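Local coordinates for thioredoxin peroxidase 2 (Plasmodium falciparum, PDB 2C0D), which probably reduces hydrogen peroxide and organic hydroperoxides in the parasite's mitochondrion, acting as a thioredoxin-dependent 2-Cys peroxiredoxin, at residues T35-N40 with I45-L50; L62-N67 with T74-F79; K81-F86 with V91-I96. All coordinates share one frame; numbering follows the deposited sequence. Where two conformers were deposited one is given.

Contact 1: T35-N40 with I45-L50; sequences TAQGLN and IINVDL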
ATOM      1  N   THR B  35       2.376  21.528  -8.688  1.00 17.43           N
ATOM      2  CA  THR B  35       2.175  22.089 -10.018  1.00 18.37           C
ATOM      3  C   THR B  35       3.386  21.641 -10.854  1.00 17.15           C
ATOM      4  O   THR B  35       4.562  21.770 -10.430  1.00 17.75           O
ATOM      5  CB  THR B  35       2.020  23.637 -10.040  1.00 20.19           C
ATOM      6  OG1 THR B  35       0.880  24.033  -9.256  1.00 25.81           O
ATOM      7  CG2 THR B  35       1.774  24.122 -11.461  1.00 20.40           C
ATOM      8  N   ALA B  36       3.109  21.051 -12.011  1.00 13.68           N
ATOM      9  CA  ALA B  36       4.197  20.497 -12.824  1.00 12.30           C
ATOM     10  C   ALA B  36       3.701  20.470 -14.252  1.00 11.97           C
ATOM     11  O   ALA B  36       2.497  20.512 -14.491  1.00 12.22           O
ATOM     12  CB  ALA B  36       4.562  19.063 -12.372  1.00 12.41           C
ATOM     13  N   GLN B  37       4.616  20.378 -15.196  1.00 10.73           N
ATOM     14  CA  GLN B  37       4.192  20.161 -16.583  1.00 10.95           C
ATOM     15  C   GLN B  37       3.826  18.717 -16.787  1.00 10.24           C
ATOM     16  O   GLN B  37       4.440  17.808 -16.192  1.00  9.25           O
ATOM     17  CB  GLN B  37       5.312  20.530 -17.567  1.00 11.50           C
ATOM     18  CG  GLN B  37       5.670  22.002 -17.549  1.00 15.11           C
ATOM     19  CD  GLN B  37       6.576  22.345 -18.695  1.00 17.99           C
ATOM     20  OE1 GLN B  37       7.617  21.705 -18.870  1.00 18.74           O
ATOM     21  NE2 GLN B  37       6.174  23.317 -19.520  1.00 20.62           N
ATOM     22  N   GLY B  38       2.824  18.505 -17.625  1.00  8.93           N
ATOM     23  CA  GLY B  38       2.434  17.155 -17.976  1.00  9.61           C
ATOM     24  C   GLY B  38       2.224  17.058 -19.475  1.00  9.29           C
ATOM     25  O   GLY B  38       2.099  18.089 -20.175  1.00  9.32           O
ATOM     26  N   LEU B  39       2.214  15.826 -19.960  1.00  8.14           N
ATOM     27  CA  LEU B  39       1.987  15.556 -21.366  1.00  9.15           C
ATOM     28  C   LEU B  39       0.645  14.819 -21.401  1.00  9.64           C
ATOM     29  O   LEU B  39       0.524  13.718 -20.830  1.00  9.42           O
ATOM     30  CB  LEU B  39       3.140  14.693 -21.892  1.00  8.79           C
ATOM     31  CG  LEU B  39       3.162  14.296 -23.378  1.00  9.37           C
ATOM     32  CD1 LEU B  39       3.362  15.572 -24.245  1.00  9.92           C
ATOM     33  CD2 LEU B  39       4.269  13.227 -23.679  1.00 10.04           C
ATOM     34  N   ASN B  40      -0.383  15.428 -21.993  1.00  8.85           N
ATOM     35  CA  ASN B  40      -1.716  14.781 -21.955  1.00 10.39           C
ATOM     36  C   ASN B  40      -1.989  13.736 -23.060  1.00 10.79           C
ATOM     37  O   ASN B  40      -1.098  13.397 -23.854  1.00  9.08           O
ATOM     38  CB  ASN B  40      -2.841  15.826 -21.807  1.00 11.31           C
ATOM     39  CG  ASN B  40      -3.163  16.548 -23.128  1.00 12.86           C
ATOM     40  OD1 ASN B  40      -2.653  16.193 -24.193  1.00  9.15           O
ATOM     41  ND2 ASN B  40      -4.006  17.569 -23.043  1.00 15.48           N
ATOM     42  N   ILE B  45       1.366  19.733 -24.058  1.00 14.05           N
ATOM     43  CA  ILE B  45       2.023  20.044 -22.787  1.00 14.27           C
ATOM     44  C   ILE B  45       1.065  20.928 -22.001  1.00 14.61           C
ATOM     45  O   ILE B  45       0.623  21.980 -22.504  1.00 13.71           O
ATOM     46  CB  ILE B  45       3.372  20.749 -22.979  1.00 15.48           C
ATOM     47  CG1 ILE B  45       4.324  19.865 -23.787  1.00 15.72           C
ATOM     48  CG2 ILE B  45       4.000  21.066 -21.605  1.00 15.73           C
ATOM     49  CD1 ILE B  45       5.622  20.566 -24.170  1.00 20.62           C
ATOM     50  N   ILE B  46       0.729  20.488 -20.789  1.00 12.90           N
ATOM     51  CA  ILE B  46      -0.210  21.200 -19.939  1.00 13.80           C
ATOM     52  C   ILE B  46       0.370  21.452 -18.551  1.00 14.19           C
ATOM     53  O   ILE B  46       1.338  20.813 -18.116  1.00 12.17           O
ATOM     54  CB  ILE B  46      -1.557  20.424 -19.802  1.00 13.88           C
ATOM     55  CG1 ILE B  46      -1.327  18.960 -19.302  1.00 13.17           C
ATOM     56  CG2 ILE B  46      -2.314  20.423 -21.164  1.00 15.24           C
ATOM     57  CD1 ILE B  46      -2.574  18.250 -18.680  1.00 12.61           C
ATOM     58  N   ASN B  47      -0.215  22.414 -17.850  1.00 15.28           N
ATOM     59  CA  ASN B  47       0.129  22.566 -16.450  1.00 16.90           C
ATOM     60  C   ASN B  47      -0.813  21.719 -15.619  1.00 16.78           C
ATOM     61  O   ASN B  47      -2.036  21.921 -15.672  1.00 18.44           O
ATOM     62  CB  ASN B  47       0.044  24.037 -16.029  1.00 18.49           C
ATOM     63  CG  ASN B  47       1.122  24.896 -16.682  1.00 22.93           C
ATOM     64  OD1 ASN B  47       2.269  24.469 -16.842  1.00 26.53           O
ATOM     65  ND2 ASN B  47       0.746  26.113 -17.084  1.00 29.13           N
ATOM     66  N   VAL B  48      -0.259  20.790 -14.840  1.00 14.54           N
ATOM     67  CA  VAL B  48      -1.065  19.877 -14.040  1.00 16.02           C
ATOM     68  C   VAL B  48      -1.012  20.354 -12.612  1.00 16.86           C
ATOM     69  O   VAL B  48       0.052  20.442 -12.019  1.00 18.03           O
ATOM     70  CB  VAL B  48      -0.506  18.420 -14.085  1.00 15.13           C
ATOM     71  CG1 VAL B  48      -1.368  17.488 -13.226  1.00 14.36           C
ATOM     72  CG2 VAL B  48      -0.448  17.944 -15.550  1.00 15.30           C
ATOM     73  N   ASP B  49      -2.188  20.646 -12.077  1.00 18.41           N
ATOM     74  CA  ASP B  49      -2.348  21.235 -10.761  1.00 19.38           C
ATOM     75  C   ASP B  49      -3.284  20.308 -10.004  1.00 18.50           C
ATOM     76  O   ASP B  49      -4.440  20.177 -10.395  1.00 17.17           O
ATOM     77  CB  ASP B  49      -3.023  22.606 -10.950  1.00 20.91           C
ATOM     78  CG  ASP B  49      -3.330  23.313  -9.649  1.00 25.21           C
ATOM     79  OD1 ASP B  49      -2.897  22.821  -8.575  1.00 31.35           O
ATOM     80  OD2 ASP B  49      -4.022  24.376  -9.712  1.00 32.01           O
ATOM     81  N   LEU B  50      -2.802  19.684  -8.929  1.00 18.42           N
ATOM     82  CA  LEU B  50      -3.621  18.686  -8.227  1.00 19.42           C
ATOM     83  C   LEU B  50      -4.907  19.329  -7.731  1.00 19.63           C
ATOM     84  O   LEU B  50      -5.981  18.716  -7.772  1.00 19.81           O
ATOM     85  CB  LEU B  50      -2.871  18.036  -7.065  1.00 19.84           C
ATOM     86  CG  LEU B  50      -3.459  16.708  -6.579  1.00 20.46           C
ATOM     87  CD1 LEU B  50      -3.477  15.707  -7.770  1.00 20.36           C
ATOM     88  CD2 LEU B  50      -2.645  16.154  -5.402  1.00 19.22           C
TER
HETATM   89  O   HOH W   1       3.377  24.345 -19.305  1.00 37.76           O

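Contact 2: L62-N67 with T74-F79; sequences LFYPLN and TEIIEF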
ATOM      1  N   LEU B  62       0.326   7.511  -9.946  1.00  5.36           N
ATOM      2  CA  LEU B  62       1.085   6.309 -10.197  1.00  6.05           C
ATOM      3  C   LEU B  62       2.541   6.718 -10.438  1.00  7.27           C
ATOM      4  O   LEU B  62       2.872   7.207 -11.533  1.00  7.14           O
ATOM      5  CB  LEU B  62       0.501   5.604 -11.440  1.00  7.75           C
ATOM      6  CG  LEU B  62       1.087   4.269 -11.895  1.00  9.11           C
ATOM      7  CD1 LEU B  62       0.689   3.130 -10.964  1.00  9.56           C
ATOM      8  CD2 LEU B  62       0.608   3.968 -13.324  1.00 11.34           C
ATOM      9  N   PHE B  63       3.401   6.531  -9.436  1.00  4.56           N
ATOM     10  CA  PHE B  63       4.826   6.897  -9.576  1.00  4.40           C
ATOM     11  C   PHE B  63       5.628   5.712 -10.116  1.00  5.20           C
ATOM     12  O   PHE B  63       5.331   4.531  -9.818  1.00  5.79           O
ATOM     13  CB  PHE B  63       5.416   7.231  -8.203  1.00  6.26           C
ATOM     14  CG  PHE B  63       4.920   8.533  -7.622  1.00  4.95           C
ATOM     15  CD1 PHE B  63       5.665   9.714  -7.798  1.00  5.28           C
ATOM     16  CD2 PHE B  63       3.752   8.563  -6.869  1.00  5.32           C
ATOM     17  CE1 PHE B  63       5.235  10.911  -7.235  1.00  6.43           C
ATOM     18  CE2 PHE B  63       3.315   9.756  -6.283  1.00  6.95           C
ATOM     19  CZ  PHE B  63       4.066  10.929  -6.450  1.00  7.52           C
ATOM     20  N   TYR B  64       6.661   6.004 -10.904  1.00  5.29           N
ATOM     21  CA  TYR B  64       7.489   4.888 -11.441  1.00  6.23           C
ATOM     22  C   TYR B  64       8.852   5.425 -11.850  1.00  6.59           C
ATOM     23  O   TYR B  64       9.005   6.659 -12.044  1.00  6.68           O
ATOM     24  CB  TYR B  64       6.805   4.201 -12.646  1.00  7.79           C
ATOM     25  CG  TYR B  64       6.440   5.213 -13.696  1.00  8.92           C
ATOM     26  CD1 TYR B  64       7.385   5.656 -14.661  1.00 10.99           C
ATOM     27  CD2 TYR B  64       5.164   5.793 -13.688  1.00 10.87           C
ATOM     28  CE1 TYR B  64       7.047   6.649 -15.588  1.00 13.19           C
ATOM     29  CE2 TYR B  64       4.824   6.789 -14.607  1.00 13.13           C
ATOM     30  CZ  TYR B  64       5.757   7.211 -15.531  1.00 14.18           C
ATOM     31  OH  TYR B  64       5.341   8.207 -16.403  1.00 19.88           O
ATOM     32  N   PRO B  65       9.852   4.528 -11.925  1.00  7.73           N
ATOM     33  CA  PRO B  65      11.198   4.815 -12.437  1.00  7.22           C
ATOM     34  C   PRO B  65      11.300   4.570 -13.955  1.00  7.44           C
ATOM     35  O   PRO B  65      10.597   3.705 -14.497  1.00  7.55           O
ATOM     36  CB  PRO B  65      12.059   3.773 -11.679  1.00  6.77           C
ATOM     37  CG  PRO B  65      11.171   2.554 -11.645  1.00  9.04           C
ATOM     38  CD  PRO B  65       9.767   3.166 -11.339  1.00  7.38           C
ATOM     39  N   LEU B  66      12.155   5.361 -14.619  1.00  7.72           N
ATOM     40  CA  LEU B  66      12.475   5.150 -16.031  1.00  9.37           C
ATOM     41  C   LEU B  66      13.924   4.688 -16.288  1.00  9.41           C
ATOM     42  O   LEU B  66      14.308   4.535 -17.441  1.00 11.14           O
ATOM     43  CB  LEU B  66      12.208   6.416 -16.849  1.00 10.15           C
ATOM     44  CG  LEU B  66      10.743   6.789 -17.085  1.00 13.48           C
ATOM     45  CD1 LEU B  66      10.636   7.960 -18.105  1.00 15.28           C
ATOM     46  CD2 LEU B  66       9.895   5.625 -17.544  1.00 18.12           C
ATOM     47  N   ASN B  67      14.689   4.401 -15.243  1.00  8.41           N
ATOM     48  CA  ASN B  67      16.048   3.870 -15.481  1.00  9.17           C
ATOM     49  C   ASN B  67      15.955   2.473 -16.107  1.00  9.48           C
ATOM     50  O   ASN B  67      14.962   1.761 -15.904  1.00  8.65           O
ATOM     51  CB  ASN B  67      16.895   3.880 -14.222  1.00  9.97           C
ATOM     52  CG  ASN B  67      16.198   3.244 -13.067  1.00 13.28           C
ATOM     53  OD1 ASN B  67      16.155   2.025 -12.967  1.00 17.14           O
ATOM     54  ND2 ASN B  67      15.651   4.068 -12.168  1.00 14.47           N
ATOM     55  N   THR B  74       5.148  -2.575 -19.178  1.00 11.95           N
ATOM     56  CA  THR B  74       3.984  -3.467 -19.161  0.50 12.52           C
ATOM     57  C   THR B  74       2.886  -2.956 -18.212  1.00 12.08           C
ATOM     58  O   THR B  74       1.694  -3.049 -18.517  1.00 11.53           O
ATOM     59  CB  THR B  74       4.403  -4.917 -18.813  0.50 13.37           C
ATOM     60  OG1 THR B  74       5.488  -5.319 -19.659  0.50 15.57           O
ATOM     61  CG2 THR B  74       3.239  -5.893 -18.994  0.50 13.70           C
ATOM     62  N   GLU B  75       3.278  -2.398 -17.059  1.00 11.87           N
ATOM     63  CA  GLU B  75       2.232  -1.968 -16.116  1.00 12.67           C
ATOM     64  C   GLU B  75       1.469  -0.772 -16.657  1.00 10.73           C
ATOM     65  O   GLU B  75       0.272  -0.673 -16.498  1.00 10.86           O
ATOM     66  CB  GLU B  75       2.793  -1.722 -14.694  1.00 13.95           C
ATOM     67  CG  GLU B  75       3.725  -0.533 -14.569  1.00 14.81           C
ATOM     68  CD  GLU B  75       4.070  -0.199 -13.111  1.00 16.36           C
ATOM     69  OE1 GLU B  75       3.593  -0.913 -12.170  1.00 17.24           O
ATOM     70  OE2 GLU B  75       4.863   0.737 -12.911  1.00 16.49           O
ATOM     71  N   ILE B  76       2.179   0.147 -17.319  1.00 10.05           N
ATOM     72  CA  ILE B  76       1.557   1.298 -17.913  1.00  9.48           C
ATOM     73  C   ILE B  76       0.608   0.872 -19.022  1.00  9.25           C
ATOM     74  O   ILE B  76      -0.499   1.402 -19.161  1.00  8.64           O
ATOM     75  CB  ILE B  76       2.658   2.272 -18.490  1.00  9.31           C
ATOM     76  CG1 ILE B  76       3.608   2.760 -17.385  1.00 11.41           C
ATOM     77  CG2 ILE B  76       1.993   3.464 -19.211  1.00 10.32           C
ATOM     78  CD1 ILE B  76       2.869   3.444 -16.248  1.00 12.96           C
ATOM     79  N   ILE B  77       1.064  -0.080 -19.831  1.00  9.76           N
ATOM     80  CA  ILE B  77       0.232  -0.603 -20.918  1.00 10.32           C
ATOM     81  C   ILE B  77      -1.073  -1.183 -20.362  1.00 10.64           C
ATOM     82  O   ILE B  77      -2.145  -0.944 -20.914  1.00 10.44           O
ATOM     83  CB  ILE B  77       1.032  -1.639 -21.741  1.00 10.35           C
ATOM     84  CG1 ILE B  77       2.123  -0.869 -22.533  1.00  9.82           C
ATOM     85  CG2 ILE B  77       0.110  -2.314 -22.727  1.00 11.99           C
ATOM     86  CD1 ILE B  77       3.259  -1.796 -23.044  1.00 12.59           C
ATOM     87  N   GLU B  78      -0.952  -1.891 -19.246  1.00 10.24           N
ATOM     88  CA  GLU B  78      -2.123  -2.528 -18.591  1.00 12.07           C
ATOM     89  C   GLU B  78      -3.086  -1.490 -17.985  1.00 10.73           C
ATOM     90  O   GLU B  78      -4.309  -1.603 -18.138  1.00 10.31           O
ATOM     91  CB  GLU B  78      -1.685  -3.544 -17.539  1.00 12.28           C
ATOM     92  CG  GLU B  78      -1.047  -4.833 -18.126  1.00 17.61           C
ATOM     93  N   PHE B  79      -2.545  -0.467 -17.309  1.00  9.51           N
ATOM     94  CA  PHE B  79      -3.391   0.621 -16.828  1.00 10.09           C
ATOM     95  C   PHE B  79      -4.116   1.291 -17.971  1.00  9.70           C
ATOM     96  O   PHE B  79      -5.304   1.565 -17.879  1.00 10.47           O
ATOM     97  CB  PHE B  79      -2.597   1.668 -16.020  1.00 10.01           C
ATOM     98  CG  PHE B  79      -2.403   1.295 -14.580  1.00 10.82           C
ATOM     99  CD1 PHE B  79      -1.607   0.207 -14.231  1.00 14.59           C
ATOM    100  CD2 PHE B  79      -3.028   2.016 -13.559  1.00 14.01           C
ATOM    101  CE1 PHE B  79      -1.428  -0.167 -12.869  1.00 18.11           C
ATOM    102  CE2 PHE B  79      -2.827   1.667 -12.197  1.00 12.52           C
ATOM    103  CZ  PHE B  79      -2.025   0.591 -11.856  1.00 14.37           C
TER

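Contact 3: K81-F86 with V91-I96; sequences KHIKDF and VELLGI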
ATOM      1  N   LYS B  81      -4.938   0.001 -20.899  1.00 11.31           N
ATOM      2  CA  LYS B  81      -5.982  -0.935 -21.376  1.00 14.72           C
ATOM      3  C   LYS B  81      -7.292  -0.742 -20.606  1.00 13.91           C
ATOM      4  O   LYS B  81      -8.385  -0.813 -21.210  1.00 15.05           O
ATOM      5  CB  LYS B  81      -5.510  -2.386 -21.216  1.00 14.38           C
ATOM      6  CG  LYS B  81      -4.562  -2.849 -22.309  1.00 18.80           C
ATOM      7  CD  LYS B  81      -4.281  -4.358 -22.192  1.00 19.04           C
ATOM      8  N   HIS B  82      -7.163  -0.481 -19.296  1.00 12.61           N
ATOM      9  CA  HIS B  82      -8.321  -0.294 -18.410  1.00 12.69           C
ATOM     10  C   HIS B  82      -8.672   1.166 -18.120  1.00 11.99           C
ATOM     11  O   HIS B  82      -9.380   1.477 -17.124  1.00 11.32           O
ATOM     12  CB  HIS B  82      -8.064  -1.051 -17.092  1.00 13.61           C
ATOM     13  CG  HIS B  82      -8.085  -2.534 -17.247  1.00 19.74           C
ATOM     14  ND1 HIS B  82      -6.993  -3.257 -17.685  1.00 23.00           N
ATOM     15  CD2 HIS B  82      -9.076  -3.434 -17.041  1.00 22.60           C
ATOM     16  CE1 HIS B  82      -7.309  -4.538 -17.738  1.00 24.93           C
ATOM     17  NE2 HIS B  82      -8.567  -4.672 -17.351  1.00 27.02           N
ATOM     18  N   ILE B  83      -8.225   2.091 -18.984  1.00 10.32           N
ATOM     19  CA  ILE B  83      -8.393   3.500 -18.668  1.00 10.61           C
ATOM     20  C   ILE B  83      -9.868   3.874 -18.530  1.00 11.64           C
ATOM     21  O   ILE B  83     -10.218   4.719 -17.695  1.00 10.99           O
ATOM     22  CB  ILE B  83      -7.651   4.426 -19.693  1.00 11.14           C
ATOM     23  CG1 ILE B  83      -7.580   5.876 -19.166  1.00 13.60           C
ATOM     24  CG2 ILE B  83      -8.330   4.365 -21.092  1.00 11.29           C
ATOM     25  CD1 ILE B  83      -6.767   6.020 -17.863  1.00 16.71           C
ATOM     26  N   LYS B  84     -10.742   3.250 -19.331  1.00 11.30           N
ATOM     27  CA  LYS B  84     -12.165   3.605 -19.236  1.00 12.81           C
ATOM     28  C   LYS B  84     -12.790   3.184 -17.894  1.00 12.73           C
ATOM     29  O   LYS B  84     -13.763   3.803 -17.454  1.00 13.52           O
ATOM     30  CB  LYS B  84     -12.958   3.068 -20.455  1.00 14.25           C
ATOM     31  CG  LYS B  84     -12.437   3.628 -21.800  1.00 13.19           C
ATOM     32  CD  LYS B  84     -12.556   5.133 -21.897  1.00 16.72           C
ATOM     33  CE  LYS B  84     -11.722   5.685 -23.053  1.00 20.72           C
ATOM     34  NZ  LYS B  84     -12.081   7.097 -23.313  1.00 22.96           N
ATOM     35  N   ASP B  85     -12.233   2.158 -17.254  1.00 12.72           N
ATOM     36  CA  ASP B  85     -12.666   1.790 -15.883  1.00 13.54           C
ATOM     37  C   ASP B  85     -12.344   2.902 -14.868  1.00 12.40           C
ATOM     38  O   ASP B  85     -13.157   3.200 -13.967  1.00 11.84           O
ATOM     39  CB  ASP B  85     -12.015   0.495 -15.455  1.00 14.59           C
ATOM     40  CG  ASP B  85     -12.509  -0.695 -16.275  1.00 21.25           C
ATOM     41  OD1 ASP B  85     -13.755  -0.854 -16.413  1.00 28.76           O
ATOM     42  OD2 ASP B  85     -11.670  -1.451 -16.795  1.00 26.19           O
ATOM     43  N   PHE B  86     -11.176   3.534 -15.007  1.00 10.80           N
ATOM     44  CA  PHE B  86     -10.900   4.741 -14.200  1.00 10.07           C
ATOM     45  C   PHE B  86     -11.874   5.863 -14.522  1.00 10.54           C
ATOM     46  O   PHE B  86     -12.423   6.478 -13.606  1.00 10.41           O
ATOM     47  CB  PHE B  86      -9.439   5.241 -14.359  1.00  9.46           C
ATOM     48  CG  PHE B  86      -8.419   4.290 -13.787  1.00 11.02           C
ATOM     49  CD1 PHE B  86      -7.961   4.449 -12.478  1.00 10.65           C
ATOM     50  CD2 PHE B  86      -7.898   3.243 -14.539  1.00  8.04           C
ATOM     51  CE1 PHE B  86      -7.009   3.567 -11.925  1.00 10.40           C
ATOM     52  CE2 PHE B  86      -6.921   2.341 -13.978  1.00 10.74           C
ATOM     53  CZ  PHE B  86      -6.493   2.514 -12.650  1.00 10.57           C
ATOM     54  N   VAL B  91     -12.178   8.902 -11.842  1.00  9.75           N
ATOM     55  CA  VAL B  91     -10.801   8.968 -11.335  1.00  9.42           C
ATOM     56  C   VAL B  91      -9.875   9.486 -12.438  1.00 10.26           C
ATOM     57  O   VAL B  91      -9.836   8.910 -13.541  1.00 11.24           O
ATOM     58  CB  VAL B  91     -10.275   7.567 -10.881  1.00 10.52           C
ATOM     59  CG1 VAL B  91      -8.796   7.694 -10.357  1.00 11.32           C
ATOM     60  CG2 VAL B  91     -11.185   6.983  -9.817  1.00  9.98           C
ATOM     61  N   GLU B  92      -9.135  10.553 -12.135  1.00  9.52           N
ATOM     62  CA  GLU B  92      -8.052  11.009 -13.017  1.00 10.26           C
ATOM     63  C   GLU B  92      -6.776  10.196 -12.725  1.00  9.84           C
ATOM     64  O   GLU B  92      -6.249  10.268 -11.592  1.00 11.05           O
ATOM     65  CB  GLU B  92      -7.788  12.503 -12.770  1.00 10.49           C
ATOM     66  CG  GLU B  92      -6.752  13.106 -13.773  1.00 14.62           C
ATOM     67  CD  GLU B  92      -7.326  13.537 -15.127  1.00 20.07           C
ATOM     68  OE1 GLU B  92      -8.579  13.615 -15.273  1.00 20.98           O
ATOM     69  OE2 GLU B  92      -6.507  13.838 -16.062  1.00 21.93           O
ATOM     70  N   LEU B  93      -6.291   9.437 -13.711  1.00  8.34           N
ATOM     71  CA  LEU B  93      -5.020   8.693 -13.551  1.00  7.83           C
ATOM     72  C   LEU B  93      -3.852   9.590 -13.966  1.00  7.75           C
ATOM     73  O   LEU B  93      -3.827  10.119 -15.106  1.00  8.27           O
ATOM     74  CB  LEU B  93      -5.033   7.428 -14.410  1.00  8.47           C
ATOM     75  CG  LEU B  93      -3.776   6.551 -14.321  1.00  7.42           C
ATOM     76  CD1 LEU B  93      -3.540   6.047 -12.864  1.00 11.23           C
ATOM     77  CD2 LEU B  93      -3.907   5.358 -15.322  1.00  9.83           C
ATOM     78  N   LEU B  94      -2.880   9.766 -13.072  1.00  6.27           N
ATOM     79  CA  LEU B  94      -1.677  10.561 -13.413  1.00  6.75           C
ATOM     80  C   LEU B  94      -0.406   9.722 -13.209  1.00  7.54           C
ATOM     81  O   LEU B  94      -0.123   9.267 -12.071  1.00  8.50           O
ATOM     82  CB  LEU B  94      -1.592  11.808 -12.539  1.00  8.08           C
ATOM     83  CG  LEU B  94      -2.806  12.754 -12.641  1.00  8.76           C
ATOM     84  CD1 LEU B  94      -2.685  13.866 -11.625  1.00 11.63           C
ATOM     85  CD2 LEU B  94      -2.985  13.308 -14.052  1.00  7.37           C
ATOM     86  N   GLY B  95       0.344   9.506 -14.295  1.00  6.31           N
ATOM     87  CA  GLY B  95       1.632   8.819 -14.158  1.00  7.05           C
ATOM     88  C   GLY B  95       2.639   9.884 -13.780  1.00  8.08           C
ATOM     89  O   GLY B  95       2.598  11.029 -14.302  1.00 10.75           O
ATOM     90  N   ILE B  96       3.514   9.581 -12.828  1.00  7.08           N
ATOM     91  CA  ILE B  96       4.501  10.587 -12.411  1.00  5.87           C
ATOM     92  C   ILE B  96       5.918   9.977 -12.368  1.00  6.64           C
ATOM     93  O   ILE B  96       6.108   8.933 -11.754  1.00  5.64           O
ATOM     94  CB  ILE B  96       4.189  11.153 -11.015  1.00  6.31           C
ATOM     95  CG1 ILE B  96       2.761  11.721 -10.956  1.00  6.64           C
ATOM     96  CG2 ILE B  96       5.229  12.232 -10.654  1.00  6.92           C
ATOM     97  CD1 ILE B  96       2.260  12.047  -9.556  1.00  9.23           C
TER

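Contact 1: T35-N40 with I45-L50
Ala36 and Val48 form a hydrogen-bonded pair in a twisted antiparallel hairpin, and Gly38 and Ile46 form the next. Val48 N gives the straightest of the four backbone bonds, reaching Ala36 O at 2.8 Å with an N-H...O angle of 172°. The two strands run at 139° to each other, so the ribbon turns noticeably along its short length.

Its two faces differ in chemistry. On the one carrying Ala36, Ile46 and Val48, the branched side chains fold over the glycine. Val48 CG2 rests on Gly38 CA at 3.8 Å, while Ile46 places CG1 between its own backbone N and carbonyl carbon (chi1 55°), which lays that methylene 3.6 Å from Gly38 O. Ile46 CG2, the other branch, meets Asn40 ND2 at 3.8 Å, the two side chains crossing at about a right angle. Asn40 OD1 is held within the turn by the backbone N atoms of Asn42 and Glu44.

The face with Gln37 and Asn47 is bridged by solvent. One water accepts from Gln37 NE2 at 3.0 Å and donates to Asn47 OD1 at 2.7 Å. Gln37, its chain extended, also crosses the Ile45 side chain at a slant, with NE2 3.8 Å from Ile45 CG2. Helix 101-109 packs against this side through Val101, which touches Gln37 and Ile45. At the open end of the hairpin, Asp49 OD1 is hydrogen-bonded to Ser51 OG rather than to Thr35.

Strand 35-39 also pairs with strand 123-126, which makes strand 45-49 the outer member of the pair. Backbone bonds thus fix the register, apolar branches pack around the glycine, and a water links the amides of Gln37 and Asn47 on the more exposed face.

Contact 2: L62-N67 with T74-F79
A beta-alpha unit of the thioredoxin-like peroxiredoxin fold brings Leu62 of strand 58-63 and nearby Tyr64 against Glu75, Ile76 and Phe79 of the helix that begins just after Cys72, the predicted peroxidatic cysteine. The interface is buried, and across it the two segments meet by packing alone.

Leu62 carries most of it. With CG anti to the backbone N (chi1 -177°), its two methyls divide the work: CD2 sits over the centre of the Phe79 ring, 4.2 Å from the centroid and 11° off the normal, a CH-pi contact, while CD1 lies over the same face, displaced toward the far end of the ring, 3.8 Å from Phe79 CZ. The CD2 methyl also meets Ile76 CD1 at 3.7 Å, so leucine, isoleucine and phenylalanine form one continuous apolar patch.

Tyr64 adds the other flank. The Tyr64 and Ile76 side chains cross at about a right angle, Tyr64 CD2 4.2 Å from Ile76 CD1, and Trp107 of helix 101-109 meets the tyrosine ring and touches Ile76 as well.

Glu75 extends from the helix toward the strand, and its carboxylate makes salt bridges through OE2 with both Arg170 and Arg147. The same side chain is about 4 Å from that of Cys72, consistent with a second-shell role in placing arginines near the active site. On the side facing segment 62-67, Glu75 OE2 lies 4.0 Å from Tyr64 CB.

Contact 3: K81-F86 with V91-I96
Phe86 and Val91 face each other across the short turn that takes the chain from helix 83-88 into strand 91-97, and the aromatic side chain can be followed outward from there. Its CB lies 3.8 Å from Val91 O. With CG anti to the carbonyl carbon (chi1 -67°), the ring then extends toward the side chains of Val91 and Leu93. CD1 comes first, 4.0 Å from Val91 CG1, a methyl set at the ring's edge and near its plane. One atom further, CE1 approaches Leu93 CD1 at 4.4 Å, while the CD2 methyl of the same leucine lies over a face of the ring. The tip, CZ, points on toward the preceding helix. Val172 and Ile179 of helix 172-188 also touch the side chain, so the phenylalanine lies between strand and helices.

Leu93 has a second partner in Ile83, one helical turn back from Phe86. Ile83 CD1 touches Leu93 CD2 at 3.9 Å, the side chains meeting at a slant, and Phe122 touches both residues.

A single backbone hydrogen bond ties the segments: Val91 N donates to Phe86 O at 3.0 Å, with an N-H...O angle of 158°. The donor stands above the carbonyl plane, 37° out of it. Val91 CB is 3.6 Å from that same oxygen, so the oxygen has apolar carbon close by as well as its donor.

The contact makes the return from helix to sheet. Its chemistry implies a division of labour, in which one backbone hydrogen bond ties the start of the strand to the helix while branched aliphatic groups at the edge and face of one ring hold the helix against the sheet.

In the fold
Contacts 2 and 3 are two halves of one beta-alpha-beta crossover, their centres 12 Å apart. Strands 58-63 and 91-97 lie parallel and adjacent, joined by probable hydrogen bonds from Ile96 N to Leu62 O and from Leu62 N to Leu94 O, each 2.8 Å. On the helix side the rings of Phe79 and Phe86 meet, with CD2 of the former 3.6 Å from CZ of the latter. Contact 1 belongs to the same sheet but reaches contact 3 only by packing, Val48 CG1 lying 4.2 Å from Leu94 CD1, and stays about 9 Å from contact 2 at the nearest atoms. Of the three, contact 2 adjoins the predicted active-site Cys72; contacts 1 and 3 lie away from it.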